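Local atomic coordinates of polyprenyl synthetase (Nonlabens dokdonensis, PDB entry 6KD7), a protein that probably works as a magnesium-dependent prenyltransferase of the FPP/GGPP synthase family, making geranylgeranyl pyrophosphate. Residues Glu224-Arg230 with Lys270-Lys275; Leu46-Ala51 with Ala176-Ala181. One frame throughout, in Å; residues are numbered along the deposited sequence.

Contact 1. Residues Glu224-Arg230 with Lys270-Lys275; sequences EVGGDIR and KKETVK
Lys271 lays its aliphatic chain across the turn Glu224-Gly227 and delivers its ammonium to that turn. At CB the chain is set with CG anti to the carbonyl carbon (chi1 -65°), and from there it runs fully extended. CG brushes Gly226 O. CD lies 4.0 Å from Gly226 CA and also nears Val225 O, and CE sits 3.4 Å from Gly226 O. At the tip, NZ bonds to Glu224 OE2 at 2.8 Å and to Val225 O at 3.0 Å, the latter in the carbonyl plane. Lysine suits this place because its long apolar stem can cross the backbone before its charge is paired.

Glu224 is shared. Lys271 takes the anti lone pair of OE2, while Arg230 grips the carboxylate side-on and nearly coplanar, NE on OE2 and NH2 on OE1, both through syn lone pairs. Three bonds thus fix the carboxylate's rotation, and its negative charge probably eases the closeness of the two cations. Gly226 combines the positive phi of a type II turn with the N-cap of helix 227-230, and a CB there would run into Lys271 CD.

Beyond the turn, Ile229 is a knob among Lys270, Lys271, Val274 and Lys275. Its CD1 meets Val274 CG1 tip to tip at 3.8 Å. Lys270 NZ bonds to Asn232 and, through a water, to Arg230 O.

Asp213 holds Gly226 and Asp228 from the end of helix 188-215. In this prenyl synthase fold, a type II turn leading into an N-cap follows that aspartate-rich helix end, fastened to helix 264-281 by the Glu224-Arg230-Lys271 salt-bridge network.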
loop_
_atom_site.group_PDB
_atom_site.type_symbol
_atom_site.label_atom_id
_atom_site.label_comp_id
_atom_site.label_asym_id
_atom_site.label_seq_id
_atom_site.Cartn_x
_atom_site.Cartn_y
_atom_site.Cartn_z
ATOM N N GLU A 224 8.038 26.654 -4.564
ATOM C CA GLU A 224 6.869 26.878 -3.693
ATOM C C GLU A 224 7.251 27.921 -2.650
ATOM O O GLU A 224 8.333 27.838 -2.115
ATOM C CB GLU A 224 6.540 25.541 -3.028
ATOM C CG GLU A 224 5.970 25.641 -1.632
ATOM C CD GLU A 224 5.814 24.320 -0.899
ATOM O OE1 GLU A 224 6.468 23.355 -1.276
ATOM O OE2 GLU A 224 5.047 24.284 0.051
ATOM N N VAL A 225 6.384 28.880 -2.380
ATOM C CA VAL A 225 6.724 29.824 -1.288
ATOM C C VAL A 225 6.414 29.091 0.018
ATOM O O VAL A 225 5.356 28.497 0.110
ATOM C CB VAL A 225 5.948 31.142 -1.414
ATOM C CG1 VAL A 225 6.264 32.083 -0.275
ATOM C CG2 VAL A 225 6.231 31.814 -2.738
ATOM N N GLY A 226 7.328 29.132 0.975
ATOM C CA GLY A 226 7.148 28.462 2.278
ATOM C C GLY A 226 7.403 26.955 2.276
ATOM O O GLY A 226 6.997 26.324 3.250
ATOM N N GLY A 227 8.096 26.394 1.285
ATOM C CA GLY A 227 8.473 24.963 1.264
ATOM C C GLY A 227 9.349 24.589 2.452
ATOM O O GLY A 227 9.135 23.544 3.107
ATOM N N ASP A 228 10.310 25.424 2.780
ATOM C CA ASP A 228 11.178 25.144 3.928
ATOM C C ASP A 228 10.308 25.106 5.202
ATOM O O ASP A 228 10.552 24.238 6.076
ATOM C CB ASP A 228 12.298 26.172 4.005
ATOM C CG ASP A 228 13.350 26.054 2.917
ATOM O OD1 ASP A 228 13.395 24.987 2.297
ATOM O OD2 ASP A 228 14.117 27.042 2.749
ATOM N N ILE A 229 9.358 26.024 5.326
ATOM C CA ILE A 229 8.453 26.077 6.499
ATOM C C ILE A 229 7.605 24.791 6.546
ATOM O O ILE A 229 7.644 24.081 7.579
ATOM C CB ILE A 229 7.584 27.332 6.484
ATOM C CG1 ILE A 229 8.425 28.587 6.739
ATOM C CG2 ILE A 229 6.522 27.158 7.562
ATOM C CD1 ILE A 229 7.733 29.901 6.405
ATOM N N ARG A 230 6.935 24.468 5.454
ATOM C CA ARG A 230 6.084 23.273 5.376
ATOM C C ARG A 230 6.878 22.025 5.778
ATOM O O ARG A 230 6.302 21.133 6.462
ATOM C CB ARG A 230 5.526 23.129 3.975
ATOM C CG ARG A 230 4.724 21.849 3.812
ATOM C CD ARG A 230 3.957 21.834 2.504
ATOM N NE ARG A 230 4.904 21.767 1.416
ATOM C CZ ARG A 230 5.665 20.716 1.138
ATOM N NH1 ARG A 230 5.593 19.589 1.844
ATOM N NH2 ARG A 230 6.513 20.804 0.132
ATOM N N LYS A 270 0.100 28.113 8.731
ATOM C CA LYS A 270 1.436 27.902 9.334
ATOM C C LYS A 270 2.448 28.794 8.608
ATOM O O LYS A 270 3.220 29.459 9.280
ATOM C CB LYS A 270 1.845 26.436 9.178
ATOM C CG LYS A 270 3.223 26.102 9.724
ATOM C CD LYS A 270 3.635 24.670 9.537
ATOM C CE LYS A 270 4.977 24.369 10.158
ATOM N NZ LYS A 270 5.336 22.946 10.026
ATOM N N LYS A 271 2.385 28.839 7.279
ATOM C CA LYS A 271 3.338 29.665 6.498
ATOM C C LYS A 271 3.162 31.147 6.833
ATOM O O LYS A 271 4.167 31.782 7.138
ATOM C CB LYS A 271 3.128 29.426 5.004
ATOM C CG LYS A 271 3.434 28.016 4.531
ATOM C CD LYS A 271 3.258 27.838 3.050
ATOM C CE LYS A 271 3.641 26.458 2.573
ATOM N NZ LYS A 271 3.497 26.338 1.110
ATOM N N GLU A 272 1.923 31.639 6.875
ATOM C CA GLU A 272 1.677 33.077 7.191
ATOM C C GLU A 272 2.142 33.356 8.608
ATOM O O GLU A 272 2.875 34.340 8.819
ATOM C CB GLU A 272 0.233 33.500 6.907
ATOM C CG GLU A 272 -0.086 33.555 5.410
ATOM C CD GLU A 272 1.029 34.104 4.494
ATOM O OE1 GLU A 272 1.683 35.147 4.856
ATOM O OE2 GLU A 272 1.288 33.470 3.427
ATOM N N THR A 273 1.849 32.469 9.551
ATOM C CA THR A 273 2.165 32.731 10.971
ATOM C C THR A 273 3.670 32.666 11.184
ATOM O O THR A 273 4.226 33.557 11.908
ATOM C CB THR A 273 1.463 31.734 11.899
ATOM O OG1 THR A 273 0.087 31.665 11.522
ATOM C CG2 THR A 273 1.624 32.137 13.340
ATOM N N VAL A 274 4.321 31.639 10.620
ATOM C CA VAL A 274 5.798 31.510 10.790
ATOM C C VAL A 274 6.480 32.697 10.092
ATOM O O VAL A 274 7.387 33.287 10.692
ATOM C CB VAL A 274 6.308 30.158 10.285
ATOM C CG1 VAL A 274 7.831 30.125 10.241
ATOM C CG2 VAL A 274 5.763 29.042 11.153
ATOM N N LYS A 275 6.047 33.067 8.884
ATOM C CA LYS A 275 6.599 34.275 8.190
ATOM C C LYS A 275 6.520 35.468 9.148
ATOM O O LYS A 275 7.578 36.129 9.385
ATOM C CB LYS A 275 5.916 34.502 6.845
ATOM C CG LYS A 275 6.426 33.554 5.768
ATOM C CD LYS A 275 5.584 33.497 4.524
ATOM C CE LYS A 275 5.500 34.849 3.854
ATOM N NZ LYS A 275 5.200 34.679 2.418
HETATM O O HOH W 1 4.208 21.714 7.977
#

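Contact 2. Residues Leu46-Ala51 with Ala176-Ala181; sequences LTLMSA and ALQMGA
Two hydroxyls on helix 42-54 bond to backbone carbonyls of helix 158-183. Thr47 OG1 donates to Ala176 O at 2.6 Å, and Ser50 OG to Leu177 O at 2.8 Å; both donors stand above the carbonyl plane, tilted off the lone pairs. The Ser50 hydroxyl gets there with OG anti to its own N (chi1 -167°), while Leu177 O also accepts the helical bond from Ala181 N. Short side chains that carry their own donor suit a buried seam this close. A valine at Thr47 would probably leave Ala176 O without this donor and set a methyl group against it.

Weaker CA-H...O contacts run in both directions: Thr47 CA lies 3.3 Å from Ala176 O, and Gly180 CA 3.5 Å from Thr47 O. The second uses Gly180 directly, and the lack of a CB there lets the backbones come this close, since one would collide with Thr47 O, Ser50 CB and Ala51 N.

Apolar contact fills the N-terminal end, where Leu177 CD2 lies over Leu46 CB at 3.7 Å and Ala176 CB faces the same methylene. Ile194 of helix 188-215 touches both Ser50 and Leu177, and Met179 reaches helices 58-82 and 123-150.

The axes of the two segments approach to 7.0 Å. Helices running in the same general direction and crossing at -36°, small residues four apart (Thr47 and Ala51, Ala176 and Gly180) and CA-H...O contacts are the hallmarks of small-xxx-small, right-handed helix packing, used here inside the all-helical prenyl synthase fold.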
loop_
_atom_site.group_PDB
_atom_site.type_symbol
_atom_site.label_atom_id
_atom_site.label_comp_id
_atom_site.label_asym_id
_atom_site.label_seq_id
_atom_site.Cartn_x
_atom_site.Cartn_y
_atom_site.Cartn_z
ATOM N N LEU A 46 30.764 30.682 -14.558
ATOM C CA LEU A 46 31.843 31.123 -13.640
ATOM C C LEU A 46 33.209 30.614 -14.164
ATOM O O LEU A 46 34.197 31.376 -14.060
ATOM C CB LEU A 46 31.580 30.629 -12.218
ATOM C CG LEU A 46 30.425 31.309 -11.478
ATOM C CD1 LEU A 46 30.107 30.587 -10.176
ATOM C CD2 LEU A 46 30.714 32.767 -11.203
ATOM N N THR A 47 33.261 29.380 -14.678
ATOM C CA THR A 47 34.478 28.719 -15.199
ATOM C C THR A 47 34.992 29.563 -16.382
ATOM O O THR A 47 36.184 29.983 -16.317
ATOM C CB THR A 47 34.209 27.239 -15.517
ATOM O OG1 THR A 47 33.905 26.564 -14.287
ATOM C CG2 THR A 47 35.409 26.595 -16.178
ATOM N N LEU A 48 34.121 29.864 -17.348
ATOM C CA LEU A 48 34.457 30.672 -18.555
ATOM C C LEU A 48 34.898 32.085 -18.144
ATOM O O LEU A 48 35.931 32.562 -18.630
ATOM C CB LEU A 48 33.266 30.728 -19.496
ATOM C CG LEU A 48 32.713 29.387 -19.918
ATOM C CD1 LEU A 48 31.529 29.586 -20.844
ATOM C CD2 LEU A 48 33.764 28.517 -20.580
ATOM N N MET A 49 34.207 32.713 -17.214
ATOM C CA MET A 49 34.550 34.077 -16.786
ATOM C C MET A 49 35.949 34.053 -16.170
ATOM O O MET A 49 36.734 34.970 -16.466
ATOM C CB MET A 49 33.545 34.619 -15.761
ATOM C CG MET A 49 32.179 34.999 -16.369
ATOM S SD MET A 49 30.894 35.113 -15.085
ATOM C CE MET A 49 31.488 36.570 -14.247
ATOM N N SER A 50 36.227 33.082 -15.299
ATOM C CA SER A 50 37.521 32.933 -14.578
ATOM C C SER A 50 38.643 32.790 -15.612
ATOM O O SER A 50 39.640 33.500 -15.532
ATOM C CB SER A 50 37.509 31.742 -13.675
ATOM O OG SER A 50 38.609 31.770 -12.781
ATOM N N ALA A 51 38.457 31.884 -16.553
ATOM C CA ALA A 51 39.388 31.632 -17.645
ATOM C C ALA A 51 39.701 32.983 -18.325
ATOM O O ALA A 51 40.853 33.376 -18.286
ATOM C CB ALA A 51 38.802 30.617 -18.579
ATOM N N ALA A 176 34.242 25.779 -9.559
ATOM C CA ALA A 176 34.003 26.219 -10.949
ATOM C C ALA A 176 34.972 27.378 -11.288
ATOM O O ALA A 176 35.534 27.360 -12.384
ATOM C CB ALA A 176 32.564 26.645 -11.142
ATOM N N LEU A 177 35.132 28.350 -10.392
ATOM C CA LEU A 177 36.039 29.511 -10.605
ATOM C C LEU A 177 37.498 29.012 -10.627
ATOM O O LEU A 177 38.206 29.285 -11.629
ATOM C CB LEU A 177 35.803 30.542 -9.500
ATOM C CG LEU A 177 34.473 31.284 -9.609
ATOM C CD1 LEU A 177 34.125 31.920 -8.299
ATOM C CD2 LEU A 177 34.503 32.330 -10.706
ATOM N N GLN A 178 37.883 28.210 -9.627
ATOM C CA GLN A 178 39.236 27.642 -9.523
ATOM C C GLN A 178 39.577 26.887 -10.798
ATOM O O GLN A 178 40.744 27.044 -11.238
ATOM C CB GLN A 178 39.435 26.885 -8.222
ATOM C CG GLN A 178 40.809 26.276 -8.170
ATOM C CD GLN A 178 41.155 25.707 -6.827
ATOM O OE1 GLN A 178 42.275 25.233 -6.677
ATOM N NE2 GLN A 178 40.246 25.715 -5.866
ATOM N N MET A 179 38.637 26.191 -11.442
ATOM C CA MET A 179 38.971 25.388 -12.644
ATOM C C MET A 179 39.351 26.328 -13.802
ATOM O O MET A 179 40.115 25.891 -14.725
ATOM C CB MET A 179 37.821 24.457 -13.086
ATOM C CG MET A 179 37.625 23.298 -12.070
ATOM S SD MET A 179 36.115 22.319 -12.247
ATOM C CE MET A 179 36.219 21.778 -13.930
ATOM N N GLY A 180 38.725 27.498 -13.885
ATOM C CA GLY A 180 39.030 28.432 -14.996
ATOM C C GLY A 180 40.427 28.987 -14.817
ATOM O O GLY A 180 41.177 29.012 -15.781
ATOM N N ALA A 181 40.765 29.303 -13.575
ATOM C CA ALA A 181 42.085 29.768 -13.137
ATOM C C ALA A 181 43.139 28.689 -13.468
ATOM O O ALA A 181 44.196 29.022 -14.032
ATOM C CB ALA A 181 42.017 30.141 -11.682
#

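In the fold
The contacts lie on opposite sides of the chain's centre, their own centres 36 Å apart and their nearest atoms about 21 Å apart. Along the chain they come in series: 46-51 with 176-181 is complete before 224-230 meets 270-275, and they share no helix. Helix 188-215 links them indirectly, packing Ile194 and Tyr197 on contact 2 and giving Asp213 to contact 1 near its other end. The bound pyrophosphate lies about 9 Å from the Leu46 side chain and about 14 Å from that of Glu224. Contact 2, whose touching residues are all buried, joins helices of the core, whereas contact 1 is partly buried and ties its turn to helix 264-281.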